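Local coordinates for alcohol dehydrogenase (Thermus sp., PDB 4CPD), which probably catalyses the NAD-dependent interconversion of alcohols and the corresponding aldehydes or ketones, as a zinc-containing alcohol dehydrogenase of the medium-chain family, at residues G83-A88 with G291-H296; K195-D200 with I215-E220; N223-V228 with A253-R258. All blocks are in the same frame, centred on the assembly; numbering follows the deposited sequence.

Overall arrangement
Contact 1 joins the GroES-like part of the chain to the loop leading into helix 295-307, and the long loop it closes encloses the other two. Contacts 2 and 3 follow in series, building the edge of the Rossmann-type nucleotide-binding domain: contact 2 pairs outermost strand 215-218 with strand 195-200, and contact 3 sets helix 224-231, next along the chain, against helix 247-256. Their centres are about 10 Å apart and they touch, I217 packing on P224, R227 and V228. The centre of contact 1 lies about 28 Å from that of contact 2 and about 30 Å from that of contact 3. One NAD spans contacts 1 and 2, its nicotinamide where the two domains join, its adenosine ribose at contact 2.

Contact 1: residues G83-A88 with G291-H296; sequences GPFHIA and GLANVH. With NAD (nicotinamide-adenine-dinucleotide), chain G.
At the nicotinamide end of the NAD pocket, where the GroES-like domain meets the Rossmann-type domain, P84, F85 and H86 pack against A293, V295 and H296. P84 points the CG corner of its ring at one face of H296 in a CH-pi contact, CG standing 3.5 Å from the ring centroid and only 11° off the normal; proline offers a rigid apolar surface for this. H296 in turn presents its edge to the face of H86 as an offset edge-to-face pair, the planes at 70°. The first torsion of H86 (chi1 66°) sets CG between the backbone N and carbonyl carbon and swings the imidazole toward V295, so that its CE1 edge lies 3.3 Å from V295 N, which sits in the ring plane. An alanine at H86 is likely to leave the H296 edge without its aromatic face and open a gap beside V295. On the cofactor side, F85 meets V295 CG2 through CE2 at 3.7 Å and A293 CB at its ring edge, while its side chain also packs on D152, a zinc ligand. The hydrogen bonds to the carboxamide come from backbone atoms: G291 O accepts from NAD N7N at 3.3 Å, and A293 N donates to NAD O7N at 2.8 Å, a nearly straight bond beside which F85 CZ approaches the same O7N at 3.7 Å.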
# COMPACT_ATOMS: atom_id res chain seq x y z
N GLY A 83 -24.44 12.28 -6.32
CA GLY A 83 -23.63 12.39 -5.10
C GLY A 83 -23.01 11.07 -4.74
O GLY A 83 -23.53 10.03 -5.14
N PRO A 84 -21.90 11.11 -4.00
CA PRO A 84 -21.31 9.90 -3.44
C PRO A 84 -22.27 9.11 -2.56
O PRO A 84 -23.10 9.68 -1.88
CB PRO A 84 -20.19 10.44 -2.56
CG PRO A 84 -19.83 11.73 -3.20
CD PRO A 84 -21.13 12.31 -3.64
N PHE A 85 -22.14 7.79 -2.57
CA PHE A 85 -22.92 6.94 -1.73
C PHE A 85 -22.62 7.10 -0.24
O PHE A 85 -23.34 6.58 0.58
CB PHE A 85 -22.73 5.49 -2.15
CG PHE A 85 -21.40 4.90 -1.80
CD1 PHE A 85 -21.17 4.31 -0.55
CD2 PHE A 85 -20.39 4.84 -2.75
CE1 PHE A 85 -19.95 3.72 -0.26
CE2 PHE A 85 -19.17 4.25 -2.45
CZ PHE A 85 -18.95 3.69 -1.20
N HIS A 86 -21.55 7.78 0.09
CA HIS A 86 -21.21 7.95 1.46
C HIS A 86 -21.07 9.44 1.73
O HIS A 86 -20.63 10.17 0.88
CB HIS A 86 -19.93 7.19 1.79
CG HIS A 86 -18.72 7.72 1.10
ND1 HIS A 86 -18.40 7.37 -0.20
CD2 HIS A 86 -17.75 8.56 1.51
CE1 HIS A 86 -17.27 7.98 -0.54
NE2 HIS A 86 -16.87 8.72 0.47
N ILE A 87 -21.42 9.88 2.93
CA ILE A 87 -21.48 11.29 3.24
C ILE A 87 -20.30 11.70 4.06
O ILE A 87 -19.67 10.87 4.70
CB ILE A 87 -22.78 11.68 3.98
CG1 ILE A 87 -22.86 11.03 5.37
CG2 ILE A 87 -23.99 11.22 3.19
CD1 ILE A 87 -23.75 11.78 6.34
N ALA A 88 -20.03 13.00 4.06
CA ALA A 88 -18.85 13.57 4.63
C ALA A 88 -19.14 14.99 5.04
O ALA A 88 -19.97 15.64 4.42
CB ALA A 88 -17.70 13.53 3.65
N GLY A 291 -9.65 -0.87 1.27
CA GLY A 291 -10.48 0.18 1.81
C GLY A 291 -11.80 0.41 1.10
O GLY A 291 -12.05 -0.12 0.02
N LEU A 292 -12.65 1.21 1.72
CA LEU A 292 -13.86 1.67 1.09
C LEU A 292 -13.56 2.92 0.27
O LEU A 292 -12.66 3.71 0.60
CB LEU A 292 -14.90 1.97 2.16
CG LEU A 292 -15.17 0.84 3.17
CD1 LEU A 292 -16.32 1.21 4.09
CD2 LEU A 292 -15.48 -0.51 2.51
N ALA A 293 -14.31 3.11 -0.80
CA ALA A 293 -14.03 4.16 -1.78
C ALA A 293 -14.04 5.50 -1.17
O ALA A 293 -14.75 5.74 -0.21
CB ALA A 293 -15.07 4.13 -2.85
N ASN A 294 -13.25 6.39 -1.75
CA ASN A 294 -13.21 7.79 -1.32
C ASN A 294 -13.70 8.61 -2.51
O ASN A 294 -12.99 9.41 -3.13
CB ASN A 294 -11.79 8.17 -0.91
CG ASN A 294 -11.67 9.61 -0.48
OD1 ASN A 294 -12.64 10.24 -0.09
ND2 ASN A 294 -10.47 10.14 -0.55
N VAL A 295 -14.96 8.37 -2.81
CA VAL A 295 -15.59 8.87 -4.02
C VAL A 295 -15.39 10.35 -4.26
O VAL A 295 -15.14 10.76 -5.40
CB VAL A 295 -17.09 8.57 -4.01
CG1 VAL A 295 -17.75 9.17 -5.24
CG2 VAL A 295 -17.33 7.05 -3.97
N HIS A 296 -15.49 11.15 -3.21
CA HIS A 296 -15.40 12.60 -3.35
C HIS A 296 -14.10 13.04 -4.01
O HIS A 296 -14.06 14.03 -4.70
CB HIS A 296 -15.47 13.29 -2.00
CG HIS A 296 -16.70 12.94 -1.21
ND1 HIS A 296 -16.93 11.68 -0.71
CD2 HIS A 296 -17.77 13.69 -0.85
CE1 HIS A 296 -18.07 11.67 -0.06
NE2 HIS A 296 -18.61 12.87 -0.14
PA NAD G . -21.52 -8.55 -7.49
O1A NAD G . -22.71 -8.21 -8.39
O2A NAD G . -21.70 -9.56 -6.36
O5B NAD G . -20.21 -9.01 -8.33
C5B NAD G . -19.31 -9.99 -7.82
C4B NAD G . -18.68 -10.76 -8.97
O4B NAD G . -17.56 -11.52 -8.49
C3B NAD G . -19.68 -11.75 -9.60
O3B NAD G . -19.64 -11.75 -11.03
C2B NAD G . -19.22 -13.09 -9.10
O2B NAD G . -19.54 -14.14 -10.01
C1B NAD G . -17.73 -12.86 -8.97
N9A NAD G . -17.15 -13.82 -8.04
C8A NAD G . -17.69 -14.18 -6.85
N7A NAD G . -16.89 -15.10 -6.26
C5A NAD G . -15.83 -15.33 -7.08
C6A NAD G . -14.62 -16.17 -7.05
N6A NAD G . -14.41 -16.96 -5.98
N1A NAD G . -13.75 -16.13 -8.09
C2A NAD G . -13.96 -15.33 -9.15
N3A NAD G . -15.06 -14.54 -9.24
C4A NAD G . -16.00 -14.49 -8.26
O3 NAD G . -20.97 -7.21 -6.78
PN NAD G . -20.54 -5.79 -7.46
O1N NAD G . -21.83 -4.99 -7.52
O2N NAD G . -19.61 -6.00 -8.65
O5D NAD G . -19.58 -5.21 -6.30
C5D NAD G . -18.23 -5.70 -6.25
C4D NAD G . -17.62 -5.82 -4.86
O4D NAD G . -17.09 -4.54 -4.49
C3D NAD G . -18.61 -6.22 -3.76
O3D NAD G . -17.91 -7.00 -2.78
C2D NAD G . -19.09 -4.87 -3.22
O2D NAD G . -19.66 -4.89 -1.88
C1D NAD G . -17.80 -4.07 -3.33
N1N NAD G . -17.99 -2.61 -3.35
C2N NAD G . -17.10 -1.92 -2.63
C3N NAD G . -17.13 -0.54 -2.55
C7N NAD G . -16.05 0.10 -1.71
O7N NAD G . -16.23 1.17 -1.16
N7N NAD G . -14.88 -0.56 -1.61
C4N NAD G . -18.12 0.17 -3.25
C5N NAD G . -19.05 -0.56 -4.00
C6N NAD G . -18.96 -1.96 -4.04

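Contact 2: residues K195-D200 with I215-E220. With NAD (nicotinamide-adenine-dinucleotide), chain G.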
# COMPACT_ATOMS: atom_id res chain seq x y z
N LYS A 195 -2.60 -4.23 -21.43
CA LYS A 195 -3.29 -5.49 -21.44
C LYS A 195 -4.07 -5.64 -20.11
O LYS A 195 -3.57 -5.30 -19.04
CB LYS A 195 -2.29 -6.62 -21.60
CG LYS A 195 -2.95 -7.99 -21.56
CD LYS A 195 -1.96 -9.13 -21.69
CE LYS A 195 -1.47 -9.28 -23.12
NZ LYS A 195 -0.79 -10.60 -23.30
N ILE A 196 -5.28 -6.17 -20.20
CA ILE A 196 -6.19 -6.28 -19.08
C ILE A 196 -6.70 -7.68 -19.04
O ILE A 196 -7.12 -8.19 -20.06
CB ILE A 196 -7.41 -5.34 -19.24
CG1 ILE A 196 -6.97 -3.89 -19.47
CG2 ILE A 196 -8.33 -5.46 -18.02
CD1 ILE A 196 -8.12 -2.98 -19.85
N LEU A 197 -6.72 -8.27 -17.85
CA LEU A 197 -7.18 -9.65 -17.67
C LEU A 197 -8.34 -9.70 -16.69
O LEU A 197 -8.26 -9.12 -15.61
CB LEU A 197 -6.04 -10.50 -17.13
CG LEU A 197 -4.80 -10.39 -18.00
CD1 LEU A 197 -3.55 -10.20 -17.17
CD2 LEU A 197 -4.69 -11.60 -18.89
N ALA A 198 -9.39 -10.41 -17.04
CA ALA A 198 -10.57 -10.47 -16.20
C ALA A 198 -10.74 -11.88 -15.74
O ALA A 198 -10.78 -12.79 -16.54
CB ALA A 198 -11.81 -9.99 -16.95
N ILE A 199 -10.82 -12.05 -14.43
CA ILE A 199 -10.99 -13.33 -13.82
C ILE A 199 -12.35 -13.33 -13.16
O ILE A 199 -12.65 -12.44 -12.35
CB ILE A 199 -9.91 -13.59 -12.76
CG1 ILE A 199 -8.53 -13.75 -13.41
CG2 ILE A 199 -10.21 -14.85 -11.95
CD1 ILE A 199 -7.76 -12.46 -13.57
N ASP A 200 -13.18 -14.31 -13.53
CA ASP A 200 -14.47 -14.55 -12.89
C ASP A 200 -14.83 -16.02 -13.11
O ASP A 200 -13.99 -16.81 -13.57
CB ASP A 200 -15.53 -13.62 -13.48
CG ASP A 200 -16.67 -13.39 -12.53
OD1 ASP A 200 -17.29 -14.37 -12.08
OD2 ASP A 200 -16.96 -12.22 -12.22
N ILE A 215 -8.89 -9.87 -21.73
CA ILE A 215 -8.73 -11.31 -21.89
C ILE A 215 -9.43 -12.04 -20.73
O ILE A 215 -8.97 -11.97 -19.59
CB ILE A 215 -7.25 -11.68 -21.90
CG1 ILE A 215 -6.58 -11.06 -23.12
CG2 ILE A 215 -7.07 -13.18 -21.88
CD1 ILE A 215 -5.06 -11.16 -23.13
N PRO A 216 -10.53 -12.75 -21.02
CA PRO A 216 -11.31 -13.39 -19.98
C PRO A 216 -10.64 -14.67 -19.55
O PRO A 216 -9.97 -15.31 -20.37
CB PRO A 216 -12.62 -13.71 -20.67
CG PRO A 216 -12.21 -13.99 -22.07
CD PRO A 216 -11.04 -13.09 -22.36
N ILE A 217 -10.82 -15.01 -18.28
CA ILE A 217 -10.20 -16.18 -17.66
C ILE A 217 -11.19 -16.78 -16.67
O ILE A 217 -11.54 -16.14 -15.67
CB ILE A 217 -8.91 -15.81 -16.89
CG1 ILE A 217 -7.86 -15.23 -17.86
CG2 ILE A 217 -8.36 -17.02 -16.16
CD1 ILE A 217 -6.57 -14.77 -17.19
N ASN A 218 -11.65 -18.00 -16.94
CA ASN A 218 -12.59 -18.67 -16.03
C ASN A 218 -11.83 -19.43 -14.93
O ASN A 218 -11.12 -20.40 -15.21
CB ASN A 218 -13.51 -19.61 -16.81
CG ASN A 218 -14.80 -19.91 -16.05
OD1 ASN A 218 -14.76 -20.23 -14.86
ND2 ASN A 218 -15.94 -19.79 -16.73
N ALA A 219 -12.00 -18.98 -13.69
CA ALA A 219 -11.26 -19.55 -12.55
C ALA A 219 -11.73 -20.95 -12.15
O ALA A 219 -11.00 -21.67 -11.46
CB ALA A 219 -11.32 -18.62 -11.36
N GLU A 220 -12.95 -21.31 -12.56
CA GLU A 220 -13.48 -22.67 -12.37
C GLU A 220 -12.76 -23.65 -13.31
O GLU A 220 -12.44 -24.77 -12.91
CB GLU A 220 -14.99 -22.73 -12.66
CG GLU A 220 -15.81 -23.47 -11.62
CD GLU A 220 -16.64 -22.51 -10.79
OE1 GLU A 220 -17.71 -22.11 -11.27
OE2 GLU A 220 -16.22 -22.15 -9.66
PA NAD G . -21.52 -8.55 -7.49
O1A NAD G . -22.71 -8.21 -8.39
O2A NAD G . -21.70 -9.56 -6.36
O5B NAD G . -20.21 -9.01 -8.33
C5B NAD G . -19.31 -9.99 -7.82
C4B NAD G . -18.68 -10.76 -8.97
O4B NAD G . -17.56 -11.52 -8.49
C3B NAD G . -19.68 -11.75 -9.60
O3B NAD G . -19.64 -11.75 -11.03
C2B NAD G . -19.22 -13.09 -9.10
O2B NAD G . -19.54 -14.14 -10.01
C1B NAD G . -17.73 -12.86 -8.97
N9A NAD G . -17.15 -13.82 -8.04
C8A NAD G . -17.69 -14.18 -6.85
N7A NAD G . -16.89 -15.10 -6.26
C5A NAD G . -15.83 -15.33 -7.08
C6A NAD G . -14.62 -16.17 -7.05
N6A NAD G . -14.41 -16.96 -5.98
N1A NAD G . -13.75 -16.13 -8.09
C2A NAD G . -13.96 -15.33 -9.15
N3A NAD G . -15.06 -14.54 -9.24
C4A NAD G . -16.00 -14.49 -8.26
O3 NAD G . -20.97 -7.21 -6.78
PN NAD G . -20.54 -5.79 -7.46
O1N NAD G . -21.83 -4.99 -7.52
O2N NAD G . -19.61 -6.00 -8.65
O5D NAD G . -19.58 -5.21 -6.30
C5D NAD G . -18.23 -5.70 -6.25
C4D NAD G . -17.62 -5.82 -4.86
O4D NAD G . -17.09 -4.54 -4.49
C3D NAD G . -18.61 -6.22 -3.76
O3D NAD G . -17.91 -7.00 -2.78
C2D NAD G . -19.09 -4.87 -3.22
O2D NAD G . -19.66 -4.89 -1.88
C1D NAD G . -17.80 -4.07 -3.33
N1N NAD G . -17.99 -2.61 -3.35
C2N NAD G . -17.10 -1.92 -2.63
C3N NAD G . -17.13 -0.54 -2.55
C7N NAD G . -16.05 0.10 -1.71
O7N NAD G . -16.23 1.17 -1.16
N7N NAD G . -14.88 -0.56 -1.61
C4N NAD G . -18.12 0.17 -3.25
C5N NAD G . -19.05 -0.56 -4.00
C6N NAD G . -18.96 -1.96 -4.04
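L197, I199, I215 and I217 form the apolar centre where two strands of a Rossmann-fold beta-alpha-beta unit pair, on the face turned to helix 224-231; crossover helix 203-212 packs on the opposite face, on A198 and P216. I199 and I217 lie side by side, CG1 of I199 4.1 Å from CB of I217; L197 CD2 reaches both I215 CB and I217 CD1. The beta-branched isoleucines suit these extended backbones. Farther out, the K195 chain passes obliquely across I215 CD1, its CD at 4.0 Å, and NZ pairs with E231. The strands run parallel: I215 N donates to I196 O at 3.0 Å, in the carbonyl plane, and A198 N returns a bond to I215 O. P216 fits the outermost strand because its N, lacking a hydrogen, faces away from strand 195-200. A219 N closes on D200 O at 2.9 Å, and N218 OD1 accepts from E220 N in an Asx turn. At the polar edge, D200 has CG anti to its backbone N (chi1 -155°), turning the acid expected for NAD toward the adenosine ribose. A177 N also bonds OD2, which accepts from NAD O3B at 3.0 Å, as OD1 does from NAD O2B at 3.1 Å.

Contact 3: residues N223-V228 with A253-R258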
# COMPACT_ATOMS: atom_id res chain seq x y z
N ASN A 223 -6.35 -22.69 -13.92
CA ASN A 223 -5.56 -21.94 -12.95
C ASN A 223 -5.31 -20.53 -13.47
O ASN A 223 -4.53 -20.34 -14.43
CB ASN A 223 -4.22 -22.62 -12.63
CG ASN A 223 -3.58 -22.08 -11.35
OD1 ASN A 223 -3.96 -21.02 -10.81
ND2 ASN A 223 -2.61 -22.82 -10.83
N PRO A 224 -5.94 -19.53 -12.82
CA PRO A 224 -5.82 -18.15 -13.30
C PRO A 224 -4.41 -17.63 -13.15
O PRO A 224 -3.94 -16.87 -14.01
CB PRO A 224 -6.82 -17.38 -12.44
CG PRO A 224 -7.05 -18.23 -11.24
CD PRO A 224 -6.75 -19.63 -11.60
N VAL A 225 -3.72 -18.07 -12.10
CA VAL A 225 -2.38 -17.58 -11.82
C VAL A 225 -1.42 -17.97 -12.94
O VAL A 225 -0.68 -17.11 -13.41
CB VAL A 225 -1.85 -18.08 -10.47
CG1 VAL A 225 -0.41 -17.64 -10.26
CG2 VAL A 225 -2.74 -17.59 -9.33
N ARG A 226 -1.44 -19.25 -13.34
CA ARG A 226 -0.57 -19.79 -14.43
C ARG A 226 -0.80 -19.01 -15.72
O ARG A 226 0.12 -18.60 -16.42
CB ARG A 226 -0.90 -21.27 -14.67
N ARG A 227 -2.08 -18.77 -15.98
CA ARG A 227 -2.56 -18.13 -17.18
C ARG A 227 -2.20 -16.63 -17.22
O ARG A 227 -1.66 -16.12 -18.22
CB ARG A 227 -4.07 -18.35 -17.18
CG ARG A 227 -4.84 -17.81 -18.36
CD ARG A 227 -4.44 -18.38 -19.72
NE ARG A 227 -5.56 -18.06 -20.61
CZ ARG A 227 -5.54 -17.18 -21.62
NH1 ARG A 227 -4.42 -16.55 -21.97
NH2 ARG A 227 -6.66 -16.96 -22.30
N VAL A 228 -2.49 -15.94 -16.13
CA VAL A 228 -2.14 -14.53 -16.01
C VAL A 228 -0.63 -14.34 -16.18
O VAL A 228 -0.15 -13.37 -16.78
CB VAL A 228 -2.61 -13.97 -14.63
CG1 VAL A 228 -1.95 -12.63 -14.32
CG2 VAL A 228 -4.13 -13.80 -14.59
N ALA A 253 -4.81 -12.53 -5.64
CA ALA A 253 -4.28 -11.27 -6.10
C ALA A 253 -2.80 -11.14 -5.78
O ALA A 253 -2.01 -10.70 -6.63
CB ALA A 253 -5.06 -10.10 -5.52
N LEU A 254 -2.45 -11.54 -4.55
CA LEU A 254 -1.08 -11.42 -4.06
C LEU A 254 -0.10 -12.42 -4.69
O LEU A 254 1.08 -12.12 -4.88
CB LEU A 254 -1.05 -11.52 -2.54
CG LEU A 254 -1.64 -10.26 -1.89
CD1 LEU A 254 -1.99 -10.52 -0.44
CD2 LEU A 254 -0.70 -9.07 -1.97
N GLU A 255 -0.59 -13.59 -5.05
CA GLU A 255 0.21 -14.54 -5.78
C GLU A 255 0.40 -14.08 -7.23
O GLU A 255 1.50 -14.10 -7.79
CB GLU A 255 -0.47 -15.90 -5.74
CG GLU A 255 0.47 -17.05 -6.05
CD GLU A 255 -0.19 -18.41 -5.93
OE1 GLU A 255 -1.37 -18.49 -5.52
OE2 GLU A 255 0.51 -19.41 -6.22
N MET A 256 -0.70 -13.66 -7.83
CA MET A 256 -0.74 -13.29 -9.23
C MET A 256 0.16 -12.09 -9.59
O MET A 256 0.88 -12.11 -10.60
CB MET A 256 -2.21 -12.99 -9.51
CG MET A 256 -2.61 -12.59 -10.91
SD MET A 256 -4.40 -12.32 -10.90
CE MET A 256 -5.05 -13.92 -10.47
N VAL A 257 0.13 -11.03 -8.77
CA VAL A 257 0.78 -9.77 -9.11
C VAL A 257 2.27 -10.00 -9.25
O VAL A 257 2.82 -10.83 -8.54
CB VAL A 257 0.49 -8.67 -8.04
CG1 VAL A 257 1.18 -9.00 -6.73
CG2 VAL A 257 0.90 -7.28 -8.52
N ARG A 258 2.92 -9.28 -10.16
CA ARG A 258 4.37 -9.36 -10.29
C ARG A 258 5.09 -8.85 -9.05
O ARG A 258 4.57 -8.02 -8.33
CB ARG A 258 4.89 -8.59 -11.51
CG ARG A 258 4.92 -7.07 -11.43
CD ARG A 258 5.73 -6.50 -12.58
NE ARG A 258 5.68 -5.03 -12.70
CZ ARG A 258 6.39 -4.16 -11.98
NH1 ARG A 258 7.22 -4.55 -11.02
NH2 ARG A 258 6.27 -2.87 -12.22
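V225 and V228 of helix 224-231 receive M256 from the last turn of helix 247-256, two helices lying on the same face of the Rossmann-type sheet. M256 leaves its backbone fully extended, CG anti to the backbone N (chi1 -179°), and bends only at the last torsion (chi3 -62°). The straight part crosses V228 at about a right angle, with CG 3.5 Å from V228 CG1 and SD 4.0 Å from V228 CG2, so the two methyls lie along one side of the CG-SD bond. The bend then carries CE toward the start of the other helix, 4.4 Å from P224 CB and within loose reach of V225 CG2. An unbranched, flexible methionine suits this seam, for M256 also packs on A173 and I175 of strand 171-175, while V228 rests on I217. E255, extended along its whole chain, passes V225 at about a right angle and brings OE1 4.1 Å from V225 CG2, on the exposed side. Helix 224-231 opens with N223 as N-cap: its OD1 accepts from V225 N at 3.2 Å, the donor standing 48° above the carbonyl plane, and P224 fits the first turn, where its N needs no hydrogen. Since methyls and a thioether carry the contact between 223-228 and 253-258, it depends on shape and burial; a directional tie between the helices comes one residue on, where R229 NH2 bonds E255 O.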